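Local coordinates for protein Cif-like 1 (Burkholderia cenocepacia, PDB 7JQY) that probably hydrolyses epoxides as a Cif-like enzyme of the alpha/beta hydrolase fold, crystallised as an octamer, at residues Gly48-Leu53 with Thr115-Val120; Gly125-Tyr130 with Val148-Thr153; Val141-Leu146 with Met248-Leu253; Lys257-Lys262 with Thr282-Pro287. The protein carries 1 engineered substitution. One frame throughout, in Å; residues are numbered along the deposited sequence.

Contact 1 of 4, residues Gly48-Leu53 with Thr115-Val120; sequences GEMVVL and TRIHLV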
loop_
_atom_site.group_PDB
_atom_site.type_symbol
_atom_site.label_atom_id
_atom_site.label_comp_id
_atom_site.label_asym_id
_atom_site.label_seq_id
_atom_site.Cartn_x
_atom_site.Cartn_y
_atom_site.Cartn_z
ATOM N N GLY B 48 17.897 -1.582 48.783
ATOM C CA GLY B 48 16.577 -1.260 49.283
ATOM C C GLY B 48 15.561 -2.359 49.025
ATOM O O GLY B 48 15.781 -3.303 48.264
ATOM N N GLU B 49 14.422 -2.233 49.705
ATOM C CA GLU B 49 13.308 -3.146 49.480
ATOM C C GLU B 49 12.862 -3.069 48.026
ATOM O O GLU B 49 12.681 -1.976 47.481
ATOM C CB GLU B 49 12.133 -2.801 50.398
ATOM C CG GLU B 49 12.349 -3.044 51.890
ATOM C CD GLU B 49 11.057 -2.854 52.689
ATOM O OE1 GLU B 49 10.875 -1.771 53.292
ATOM O OE2 GLU B 49 10.213 -3.780 52.701
ATOM N N MET B 50 12.697 -4.226 47.394
ATOM C CA MET B 50 12.377 -4.253 45.976
ATOM C C MET B 50 10.887 -4.042 45.741
ATOM O O MET B 50 10.050 -4.680 46.386
ATOM C CB MET B 50 12.801 -5.573 45.353
ATOM C CG MET B 50 12.635 -5.557 43.857
ATOM S SD MET B 50 13.293 -7.017 43.066
ATOM C CE MET B 50 15.046 -6.725 43.275
ATOM N N VAL B 51 10.561 -3.144 44.814
ATOM C CA VAL B 51 9.199 -2.928 44.346
ATOM C C VAL B 51 9.156 -3.314 42.874
ATOM O O VAL B 51 9.820 -2.680 42.042
ATOM C CB VAL B 51 8.734 -1.477 44.547
ATOM C CG1 VAL B 51 7.287 -1.318 44.104
ATOM C CG2 VAL B 51 8.885 -1.075 46.004
ATOM N N VAL B 52 8.383 -4.350 42.553
ATOM C CA VAL B 52 8.211 -4.827 41.186
ATOM C C VAL B 52 6.901 -4.272 40.647
ATOM O O VAL B 52 5.854 -4.351 41.315
ATOM C CB VAL B 52 8.234 -6.362 41.124
ATOM C CG1 VAL B 52 7.905 -6.844 39.738
ATOM C CG2 VAL B 52 9.585 -6.874 41.570
ATOM N N LEU B 53 6.962 -3.684 39.451
ATOM C CA LEU B 53 5.815 -3.076 38.789
ATOM C C LEU B 53 5.545 -3.818 37.491
ATOM O O LEU B 53 6.456 -3.992 36.674
ATOM C CB LEU B 53 6.071 -1.589 38.502
ATOM C CG LEU B 53 6.641 -0.762 39.660
ATOM C CD1 LEU B 53 6.928 0.660 39.251
ATOM C CD2 LEU B 53 5.671 -0.774 40.818
ATOM N N THR B 115 14.419 -11.967 47.508
ATOM C CA THR B 115 13.453 -13.000 47.849
ATOM C C THR B 115 12.127 -12.428 48.312
ATOM O O THR B 115 11.106 -13.097 48.134
ATOM C CB THR B 115 13.989 -13.957 48.938
ATOM O OG1 THR B 115 14.674 -13.218 49.957
ATOM C CG2 THR B 115 14.925 -14.997 48.337
ATOM N N ARG B 116 12.118 -11.208 48.870
ATOM C CA ARG B 116 10.892 -10.520 49.345
ATOM C C ARG B 116 10.691 -9.209 48.562
ATOM O O ARG B 116 11.622 -8.409 48.463
ATOM C CB ARG B 116 10.978 -10.235 50.845
ATOM C CG ARG B 116 11.098 -11.480 51.709
ATOM C CD ARG B 116 9.874 -12.372 51.568
ATOM N NE ARG B 116 9.958 -13.554 52.422
ATOM C CZ ARG B 116 10.481 -14.715 52.041
ATOM N NH1 ARG B 116 10.970 -14.855 50.817
ATOM N NH2 ARG B 116 10.516 -15.737 52.884
ATOM N N ILE B 117 9.491 -8.976 48.001
ATOM C CA ILE B 117 9.242 -7.834 47.127
ATOM C C ILE B 117 7.877 -7.260 47.477
ATOM O O ILE B 117 7.001 -7.967 47.983
ATOM C CB ILE B 117 9.257 -8.226 45.633
ATOM C CG1 ILE B 117 8.135 -9.233 45.374
ATOM C CG2 ILE B 117 10.621 -8.787 45.220
ATOM C CD1 ILE B 117 7.880 -9.537 43.932
ATOM N N HIS B 118 7.718 -5.962 47.253
ATOM C CA HIS B 118 6.396 -5.368 47.114
ATOM C C HIS B 118 6.012 -5.471 45.645
ATOM O O HIS B 118 6.875 -5.399 44.763
ATOM C CB HIS B 118 6.397 -3.908 47.561
ATOM C CG HIS B 118 6.870 -3.710 48.968
ATOM N ND1 HIS B 118 6.030 -3.801 50.059
ATOM C CD2 HIS B 118 8.101 -3.443 49.465
ATOM C CE1 HIS B 118 6.721 -3.584 51.164
ATOM N NE2 HIS B 118 7.980 -3.362 50.831
ATOM N N LEU B 119 4.726 -5.679 45.382
ATOM C CA LEU B 119 4.276 -6.050 44.047
ATOM C C LEU B 119 3.088 -5.190 43.642
ATOM O O LEU B 119 2.077 -5.148 44.354
ATOM C CB LEU B 119 3.923 -7.540 43.990
ATOM C CG LEU B 119 3.752 -8.180 42.616
ATOM C CD1 LEU B 119 4.914 -7.824 41.696
ATOM C CD2 LEU B 119 3.589 -9.691 42.752
ATOM N N VAL B 120 3.203 -4.531 42.488
ATOM C CA VAL B 120 2.168 -3.670 41.927
ATOM C C VAL B 120 1.845 -4.141 40.515
ATOM O O VAL B 120 2.754 -4.327 39.697
ATOM C CB VAL B 120 2.615 -2.198 41.894
ATOM C CG1 VAL B 120 1.446 -1.298 41.463
ATOM C CG2 VAL B 120 3.197 -1.780 43.235
#
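Met50 O accepts the N-H of His118, with N 2.8 Å from Met50 O, and also has a weak CA-H...O contact from Ile117. The ladder then alternates in the parallel manner: Val52 N gives to His118 O at an N-H...O angle of 169°, and Val120 N gives to Val52 O. In the central sheet of the alpha/beta hydrolase fold these are adjacent strands; on its other flank strand 50-54 bonds to strand 77-82, Leu53 pairing with Val79 and Val81. On the face of Val52 and Leu119, Val52 CB lies 3.7 Å from Leu119 CD1, the two side chains pointing the same way, and Val109 of helix 98-111 packs over Val52 and Ile117. Val51, His118, Leu53 and Val120 occupy the other face, where Leu53 CD2 closes to 3.5 Å from Val120 CB. Here His118, its CG anti to the carbonyl carbon (chi1 -57°), reaches back along the strand and donates from NE2 to Glu49 OE2 at 2.9 Å. The nitrogen approaches from above the carboxylate, whose plane is turned 59° from the ring. Phe302 meets the same imidazole. One bond thus ties a buried ring to a solvent-exposed acid, whose negative charge would probably favour the protonated form of His118.

Contact 2 of 4, residues Gly125-Tyr130 with Val148-Thr153; sequences GVMVAY and VPVPGT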
loop_
_atom_site.group_PDB
_atom_site.type_symbol
_atom_site.label_atom_id
_atom_site.label_comp_id
_atom_site.label_asym_id
_atom_site.label_seq_id
_atom_site.Cartn_x
_atom_site.Cartn_y
_atom_site.Cartn_z
ATOM N N GLY B 125 -1.032 -7.403 34.081
ATOM C CA GLY B 125 -0.031 -7.482 35.126
ATOM C C GLY B 125 -0.602 -7.771 36.496
ATOM O O GLY B 125 0.079 -8.354 37.340
ATOM N N VAL B 126 -1.839 -7.344 36.759
ATOM C CA VAL B 126 -2.411 -7.668 38.056
ATOM C C VAL B 126 -2.811 -9.137 38.129
ATOM O O VAL B 126 -2.817 -9.719 39.220
ATOM C CB VAL B 126 -3.578 -6.713 38.378
ATOM C CG1 VAL B 126 -4.898 -7.193 37.764
ATOM C CG2 VAL B 126 -3.689 -6.538 39.877
ATOM N N MET B 127 -3.067 -9.781 36.986
ATOM C CA MET B 127 -3.299 -11.220 36.997
ATOM C C MET B 127 -2.006 -11.973 37.282
ATOM O O MET B 127 -1.990 -12.921 38.078
ATOM C CB MET B 127 -3.897 -11.671 35.664
ATOM C CG MET B 127 -5.023 -10.782 35.142
ATOM S SD MET B 127 -5.683 -11.283 33.531
ATOM C CE MET B 127 -6.884 -9.983 33.277
ATOM N N VAL B 128 -0.911 -11.558 36.643
ATOM C CA VAL B 128 0.399 -12.112 36.965
ATOM C C VAL B 128 0.748 -11.850 38.425
ATOM O O VAL B 128 1.206 -12.746 39.145
ATOM C CB VAL B 128 1.461 -11.525 36.018
ATOM C CG1 VAL B 128 2.802 -12.228 36.215
ATOM C CG2 VAL B 128 0.997 -11.630 34.572
ATOM N N ALA B 129 0.527 -10.620 38.890
ATOM C CA ALA B 129 0.868 -10.291 40.271
ATOM C C ALA B 129 0.063 -11.130 41.256
ATOM O O ALA B 129 0.595 -11.585 42.275
ATOM C CB ALA B 129 0.653 -8.800 40.534
ATOM N N TYR B 130 -1.224 -11.355 40.968
ATOM C CA TYR B 130 -2.026 -12.196 41.849
ATOM C C TYR B 130 -1.528 -13.635 41.835
ATOM O O TYR B 130 -1.381 -14.260 42.892
ATOM C CB TYR B 130 -3.504 -12.144 41.449
ATOM C CG TYR B 130 -4.315 -13.210 42.151
ATOM C CD1 TYR B 130 -4.585 -13.118 43.512
ATOM C CD2 TYR B 130 -4.784 -14.324 41.463
ATOM C CE1 TYR B 130 -5.318 -14.098 44.165
ATOM C CE2 TYR B 130 -5.508 -15.307 42.105
ATOM C CZ TYR B 130 -5.772 -15.190 43.456
ATOM O OH TYR B 130 -6.493 -16.170 44.095
ATOM N N VAL B 148 -8.195 -3.316 37.076
ATOM C CA VAL B 148 -8.851 -4.411 36.358
ATOM C C VAL B 148 -9.129 -5.578 37.303
ATOM O O VAL B 148 -8.288 -5.886 38.163
ATOM C CB VAL B 148 -7.982 -4.865 35.166
ATOM C CG1 VAL B 148 -8.602 -6.048 34.418
ATOM C CG2 VAL B 148 -7.747 -3.705 34.216
ATOM N N PRO B 149 -10.283 -6.239 37.203
ATOM C CA PRO B 149 -10.496 -7.477 37.964
ATOM C C PRO B 149 -9.758 -8.654 37.344
ATOM O O PRO B 149 -9.525 -8.702 36.134
ATOM C CB PRO B 149 -12.008 -7.687 37.870
ATOM C CG PRO B 149 -12.366 -7.051 36.541
ATOM C CD PRO B 149 -11.481 -5.839 36.437
ATOM N N VAL B 150 -9.425 -9.633 38.182
ATOM C CA VAL B 150 -8.683 -10.800 37.704
ATOM C C VAL B 150 -9.669 -11.917 37.390
ATOM O O VAL B 150 -10.785 -11.928 37.929
ATOM C CB VAL B 150 -7.607 -11.261 38.706
ATOM C CG1 VAL B 150 -6.744 -10.091 39.146
ATOM C CG2 VAL B 150 -8.217 -11.962 39.897
ATOM N N PRO B 151 -9.327 -12.847 36.502
ATOM C CA PRO B 151 -10.242 -13.953 36.207
ATOM C C PRO B 151 -10.561 -14.777 37.450
ATOM O O PRO B 151 -9.763 -14.876 38.384
ATOM C CB PRO B 151 -9.480 -14.784 35.171
ATOM C CG PRO B 151 -8.486 -13.820 34.559
ATOM C CD PRO B 151 -8.117 -12.871 35.654
ATOM N N GLY B 152 -11.757 -15.371 37.446
ATOM C CA GLY B 152 -12.239 -16.188 38.531
ATOM C C GLY B 152 -13.124 -15.455 39.520
ATOM O O GLY B 152 -13.950 -16.092 40.182
ATOM N N THR B 153 -12.975 -14.139 39.636
ATOM C CA THR B 153 -13.820 -13.401 40.557
ATOM C C THR B 153 -15.210 -13.212 39.950
ATOM O O THR B 153 -15.408 -13.348 38.742
ATOM C CB THR B 153 -13.187 -12.047 40.902
ATOM O OG1 THR B 153 -13.093 -11.229 39.725
ATOM C CG2 THR B 153 -11.803 -12.254 41.487
#
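Apolar packing joins helix 124-135, which starts within the probable nucleophile elbow of this alpha/beta hydrolase fold, to the loop that leaves strand 140-146 for the helical region beginning at helix 154-161. Gly125 ends that elbow, Gly121 to Gly125, whose centre here is the engineered Ser123 in place of the natural aspartate. Val126 and Tyr130 point toward the loop, Met127 reaches it from the flank, and Val150 enters among them. Val126 places CG1 between its backbone N and carbonyl carbon (chi1 85°), where that methyl meets Val150 CG1 at 3.7 Å, the two side chains crossing at about a right angle. The same Val126 CG1 is 3.7 Å from Val148 O. Met127, extended beyond CG, lies across the loop at about a right angle to Pro151: its SD rests 3.6 Å from Pro151 CD, and its terminal CE lies 4.1 Å from Pro149 O. Tyr130 makes a looser approach, its CD2 4.5 Å from Val150 CG2, and its ring meets Phe238 edge-to-face. Helix 231-241 also closes over Met127 and Pro151, while Met145 of strand 140-146 touches both Val126 and Val150. From Val150 to Thr153 the chain makes a type II turn, with Gly152 at the positive phi this turn needs. Thr153, the N-cap of the next helix, finishes that turn by giving its OG1 hydrogen to Val150 O at 3.0 Å.

Contact 3 of 4, residues Val141-Leu146 with Met248-Leu253; sequences VKLAML and MPVLAL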
loop_
_atom_site.group_PDB
_atom_site.type_symbol
_atom_site.label_atom_id
_atom_site.label_comp_id
_atom_site.label_asym_id
_atom_site.label_seq_id
_atom_site.Cartn_x
_atom_site.Cartn_y
_atom_site.Cartn_z
ATOM N N VAL B 141 5.505 -9.412 50.195
ATOM C CA VAL B 141 5.276 -8.642 51.416
ATOM C C VAL B 141 3.924 -7.940 51.354
ATOM O O VAL B 141 3.078 -8.095 52.241
ATOM C CB VAL B 141 6.421 -7.639 51.636
ATOM C CG1 VAL B 141 6.228 -6.876 52.932
ATOM C CG2 VAL B 141 7.743 -8.351 51.632
ATOM N N LYS B 142 3.707 -7.156 50.300
ATOM C CA LYS B 142 2.457 -6.442 50.080
ATOM C C LYS B 142 2.141 -6.471 48.592
ATOM O O LYS B 142 3.043 -6.554 47.750
ATOM C CB LYS B 142 2.527 -4.992 50.580
ATOM C CG LYS B 142 2.522 -4.852 52.093
ATOM C CD LYS B 142 2.800 -3.422 52.514
ATOM C CE LYS B 142 2.870 -3.301 54.025
ATOM N NZ LYS B 142 3.496 -2.017 54.452
ATOM N N LEU B 143 0.852 -6.405 48.275
ATOM C CA LEU B 143 0.369 -6.509 46.904
ATOM C C LEU B 143 -0.636 -5.395 46.642
ATOM O O LEU B 143 -1.559 -5.192 47.437
ATOM C CB LEU B 143 -0.272 -7.881 46.665
ATOM C CG LEU B 143 -1.009 -8.093 45.350
ATOM C CD1 LEU B 143 -0.021 -8.115 44.191
ATOM C CD2 LEU B 143 -1.834 -9.372 45.399
ATOM N N ALA B 144 -0.433 -4.652 45.551
ATOM C CA ALA B 144 -1.332 -3.575 45.142
ATOM C C ALA B 144 -1.962 -3.930 43.803
ATOM O O ALA B 144 -1.251 -4.262 42.848
ATOM C CB ALA B 144 -0.603 -2.234 45.048
ATOM N N MET B 145 -3.290 -3.846 43.735
ATOM C CA MET B 145 -4.051 -4.305 42.578
ATOM C C MET B 145 -4.791 -3.127 41.953
ATOM O O MET B 145 -5.633 -2.502 42.611
ATOM C CB MET B 145 -5.028 -5.406 42.996
ATOM C CG MET B 145 -4.324 -6.621 43.618
ATOM S SD MET B 145 -5.454 -7.961 44.043
ATOM C CE MET B 145 -5.275 -8.995 42.593
ATOM N N LEU B 146 -4.518 -2.855 40.674
ATOM C CA LEU B 146 -4.997 -1.641 40.018
ATOM C C LEU B 146 -5.917 -1.956 38.846
ATOM O O LEU B 146 -5.615 -2.831 38.024
ATOM C CB LEU B 146 -3.832 -0.785 39.504
ATOM C CG LEU B 146 -2.650 -0.400 40.398
ATOM C CD1 LEU B 146 -1.807 0.666 39.690
ATOM C CD2 LEU B 146 -3.101 0.092 41.755
ATOM N N MET B 248 -1.136 -11.706 52.907
ATOM C CA MET B 248 -0.428 -10.439 53.007
ATOM C C MET B 248 -1.385 -9.271 52.785
ATOM O O MET B 248 -2.420 -9.422 52.134
ATOM C CB MET B 248 0.729 -10.404 52.002
ATOM C CG MET B 248 0.312 -10.116 50.572
ATOM S SD MET B 248 -0.487 -11.531 49.778
ATOM C CE MET B 248 0.824 -12.744 49.870
ATOM N N PRO B 249 -1.043 -8.082 53.288
ATOM C CA PRO B 249 -1.899 -6.911 53.050
ATOM C C PRO B 249 -2.016 -6.591 51.566
ATOM O O PRO B 249 -1.046 -6.678 50.807
ATOM C CB PRO B 249 -1.186 -5.785 53.810
ATOM C CG PRO B 249 -0.348 -6.475 54.825
ATOM C CD PRO B 249 0.074 -7.774 54.200
ATOM N N VAL B 250 -3.225 -6.210 51.163
ATOM C CA VAL B 250 -3.557 -5.957 49.769
ATOM C C VAL B 250 -4.224 -4.597 49.661
ATOM O O VAL B 250 -5.060 -4.237 50.499
ATOM C CB VAL B 250 -4.475 -7.055 49.196
ATOM C CG1 VAL B 250 -4.929 -6.689 47.788
ATOM C CG2 VAL B 250 -3.762 -8.402 49.221
ATOM N N LEU B 251 -3.830 -3.833 48.643
ATOM C CA LEU B 251 -4.409 -2.533 48.326
ATOM C C LEU B 251 -5.056 -2.615 46.953
ATOM O O LEU B 251 -4.452 -3.157 46.020
ATOM C CB LEU B 251 -3.343 -1.432 48.352
ATOM C CG LEU B 251 -3.721 -0.043 47.826
ATOM C CD1 LEU B 251 -4.681 0.656 48.767
ATOM C CD2 LEU B 251 -2.469 0.811 47.598
ATOM N N ALA B 252 -6.292 -2.117 46.841
ATOM C CA ALA B 252 -7.052 -2.118 45.595
ATOM C C ALA B 252 -7.379 -0.683 45.197
ATOM O O ALA B 252 -7.924 0.077 46.007
ATOM C CB ALA B 252 -8.344 -2.934 45.734
ATOM N N LEU B 253 -7.060 -0.315 43.950
ATOM C CA LEU B 253 -7.259 1.047 43.458
ATOM C C LEU B 253 -7.836 1.041 42.048
ATOM O O LEU B 253 -7.491 0.183 41.233
ATOM C CB LEU B 253 -5.949 1.839 43.448
ATOM C CG LEU B 253 -5.174 1.969 44.753
ATOM C CD1 LEU B 253 -3.785 2.547 44.476
ATOM C CD2 LEU B 253 -5.929 2.834 45.738
#
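Paired in register and each turning CG anti to its own carbonyl carbon (chi1 -51° and -56°), Leu146 and Leu253 lie side by side, pointing the same way. Leu146 CD2 bridges the pair, 3.7 Å from both CB and CD1 of Leu253. Met145, with CG likewise anti to its carbonyl carbon and chi2 extended, sets SD obliquely across Val250, 4.0 Å from CG1; the bend at chi3 then turns CE aside. Between these two pairs, which lie on opposite faces, the backbones are parallel neighbours, strands 142-146 and 250-253 inclined by only 14°. Met145 N gives the tightest of the bonds to Leu251 O at 2.7 Å, and Leu143 O and Met145 O accept from Leu251 N and Leu253 N. This is the sheet of the alpha/beta hydrolase fold where strand 140-146 meets strand 250-255, two strands that are neighbours in space although a long, mainly helical excursion separates them in sequence. Helix 291-303 lies over the face of Ala144, Leu251 and Leu253, and helix 124-135 over that of Leu143 and Met145. Toward the start of the ladder the pairing slackens: Leu143 N reaches Pro249 O at 3.2 Å. One step earlier Val141 O faces Pro249, whose ring nitrogen has no hydrogen to give. That oxygen meets carbons instead, Met248 CB at 3.3 Å and Pro249 CD at 3.6 Å. Lys142 lays CG against Pro249 CB, then runs on, extended, until its NZ bonds to Phe301 O near the chain's end.

Contact 4 of 4, residues Lys257-Lys262 with Thr282-Pro287; sequences KSNGAK and TGHWLP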
loop_
_atom_site.group_PDB
_atom_site.type_symbol
_atom_site.label_atom_id
_atom_site.label_comp_id
_atom_site.label_asym_id
_atom_site.label_seq_id
_atom_site.Cartn_x
_atom_site.Cartn_y
_atom_site.Cartn_z
ATOM N N LYS B 257 -14.234 6.824 37.135
ATOM C CA LYS B 257 -14.880 6.817 35.830
ATOM C C LYS B 257 -14.700 5.502 35.094
ATOM O O LYS B 257 -15.149 5.383 33.950
ATOM C CB LYS B 257 -14.348 7.963 34.966
ATOM C CG LYS B 257 -14.478 9.330 35.586
ATOM C CD LYS B 257 -15.938 9.750 35.675
ATOM C CE LYS B 257 -16.064 11.199 36.108
ATOM N NZ LYS B 257 -17.456 11.545 36.478
ATOM N N SER B 258 -14.123 4.495 35.747
ATOM C CA SER B 258 -13.992 3.186 35.125
ATOM C C SER B 258 -14.475 2.127 36.116
ATOM O O SER B 258 -15.667 2.115 36.459
ATOM C CB SER B 258 -12.528 3.000 34.673
ATOM O OG SER B 258 -12.193 1.670 34.327
ATOM N N ASN B 259 -13.588 1.276 36.643
ATOM C CA ASN B 259 -14.081 0.195 37.502
ATOM C C ASN B 259 -14.355 0.654 38.933
ATOM O O ASN B 259 -15.191 0.059 39.616
ATOM C CB ASN B 259 -13.089 -0.969 37.530
ATOM C CG ASN B 259 -13.281 -1.910 36.361
ATOM O OD1 ASN B 259 -14.393 -2.057 35.850
ATOM N ND2 ASN B 259 -12.193 -2.537 35.911
ATOM N N GLY B 260 -13.651 1.685 39.398
ATOM C CA GLY B 260 -13.957 2.283 40.686
ATOM C C GLY B 260 -13.914 1.283 41.824
ATOM O O GLY B 260 -12.918 0.571 42.038
ATOM N N ALA B 261 -15.024 1.255 42.575
ATOM C CA ALA B 261 -15.148 0.453 43.782
ATOM C C ALA B 261 -15.162 -1.038 43.501
ATOM O O ALA B 261 -14.984 -1.826 44.433
ATOM C CB ALA B 261 -16.427 0.841 44.539
ATOM N N LYS B 262 -15.383 -1.452 42.253
ATOM C CA LYS B 262 -15.432 -2.883 41.966
ATOM C C LYS B 262 -14.054 -3.540 42.005
ATOM O O LYS B 262 -13.970 -4.771 42.095
ATOM C CB LYS B 262 -16.077 -3.124 40.600
ATOM C CG LYS B 262 -17.445 -2.475 40.435
ATOM C CD LYS B 262 -17.984 -2.648 39.014
ATOM C CE LYS B 262 -19.182 -1.738 38.748
ATOM N NZ LYS B 262 -18.805 -0.311 38.472
ATOM N N THR B 282 -10.894 10.011 37.392
ATOM C CA THR B 282 -9.823 9.210 36.807
ATOM C C THR B 282 -10.423 8.059 36.021
ATOM O O THR B 282 -11.412 7.454 36.447
ATOM C CB THR B 282 -8.888 8.655 37.888
ATOM O OG1 THR B 282 -8.306 9.738 38.624
ATOM C CG2 THR B 282 -7.776 7.808 37.272
ATOM N N GLY B 283 -9.847 7.785 34.852
ATOM C CA GLY B 283 -10.348 6.685 34.056
ATOM C C GLY B 283 -9.659 5.369 34.335
ATOM O O GLY B 283 -9.233 5.096 35.458
ATOM N N HIS B 284 -9.460 4.592 33.274
ATOM C CA HIS B 284 -8.984 3.222 33.370
ATOM C C HIS B 284 -7.481 3.123 33.588
ATOM O O HIS B 284 -7.017 2.093 34.090
ATOM C CB HIS B 284 -9.377 2.472 32.096
ATOM C CG HIS B 284 -9.149 0.995 32.150
ATOM N ND1 HIS B 284 -9.940 0.144 32.894
ATOM C CD2 HIS B 284 -8.234 0.213 31.530
ATOM C CE1 HIS B 284 -9.518 -1.099 32.735
ATOM N NE2 HIS B 284 -8.479 -1.084 31.916
ATOM N N TRP B 285 -6.714 4.158 33.246
ATOM C CA TRP B 285 -5.246 4.078 33.201
ATOM C C TRP B 285 -4.647 4.864 34.362
ATOM O O TRP B 285 -4.129 5.966 34.187
ATOM C CB TRP B 285 -4.715 4.602 31.853
ATOM C CG TRP B 285 -5.508 4.142 30.661
ATOM C CD1 TRP B 285 -6.423 4.875 29.948
ATOM C CD2 TRP B 285 -5.446 2.854 30.035
ATOM N NE1 TRP B 285 -6.926 4.117 28.918
ATOM C CE2 TRP B 285 -6.346 2.875 28.949
ATOM C CE3 TRP B 285 -4.713 1.686 30.284
ATOM C CZ2 TRP B 285 -6.546 1.765 28.119
ATOM C CZ3 TRP B 285 -4.910 0.585 29.459
ATOM C CH2 TRP B 285 -5.826 0.633 28.390
ATOM N N LEU B 286 -4.670 4.260 35.547
ATOM C CA LEU B 286 -4.238 4.973 36.747
ATOM C C LEU B 286 -2.821 5.521 36.650
ATOM O O LEU B 286 -2.628 6.708 36.964
ATOM C CB LEU B 286 -4.413 4.071 37.977
ATOM C CG LEU B 286 -5.413 4.608 39.004
ATOM C CD1 LEU B 286 -5.436 3.711 40.233
ATOM C CD2 LEU B 286 -5.091 6.051 39.388
ATOM N N PRO B 287 -1.799 4.747 36.246
ATOM C CA PRO B 287 -0.446 5.330 36.159
ATOM C C PRO B 287 -0.328 6.458 35.144
ATOM O O PRO B 287 0.496 7.360 35.337
ATOM C CB PRO B 287 0.434 4.129 35.780
ATOM C CG PRO B 287 -0.337 2.934 36.217
ATOM C CD PRO B 287 -1.780 3.297 35.978
#
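Two loops at the carboxyl-terminal end of the sheet meet here, one leaving strand 250-255 and the other leaving strand 274-279. In alpha/beta hydrolases the loop after the last strand generally carries the histidine of the active site, and the place of His284, near the probable nucleophile elbow, is consistent with that role. The loops are joined first by backbone: Lys257 N gives to Thr282 O at 3.0 Å, and Lys257 CB settles 3.3 Å from that same oxygen. Ser258 supplies the side-chain link. With OG anti to the backbone N (chi1 167°), the hydroxyl lies in the plane of the His284 ring, at its edge, 3.1 Å from ND1; either partner could be the donor. Ser258 CB meanwhile packs on the peptide of Gly283, 3.7 Å from its carbonyl carbon. Asn259 stands near the ring's plane as well, with ND2 bonded to Asp147 O, and from Asn259 the chain folds into a type II' turn closed by Lys262 N on Asn259 O. The histidine has an aromatic neighbour too: His284 CD2 sits 3.8 Å above the Trp285 ring, offset toward its rim, and Tyr195 stacks on that indole. His284 O accepts from Arg122 NH2, which ties the loop to the end of strand 117-122, within the probable elbow. In-plane bonding at ND1, together with packing on Trp285 and Val148, would probably restrict rotation of the imidazole.

How the contacts relate
From the N terminus, contact 1 closes the first long loop, pairing strands 50-54 and 117-122 before the chain passes the probable nucleophile elbow into helix 124-135. Contact 2 then opens, and before it closes at residues 148-153, residues 141-146 have begun contact 3, so these two cross. Contact 3 closes only after the helical excursion returns as strand 250-255. Contact 4 follows in series, a short link between two late loops. Contacts 1 and 3 share the sheet, joined by backbone bonds of Leu119 to Lys142 and Ala144. Contact 2 packs on contact 3 through Val126 and on contact 4 where Val148 touches His284; Leu253 touches Leu286 between contacts 3 and 4.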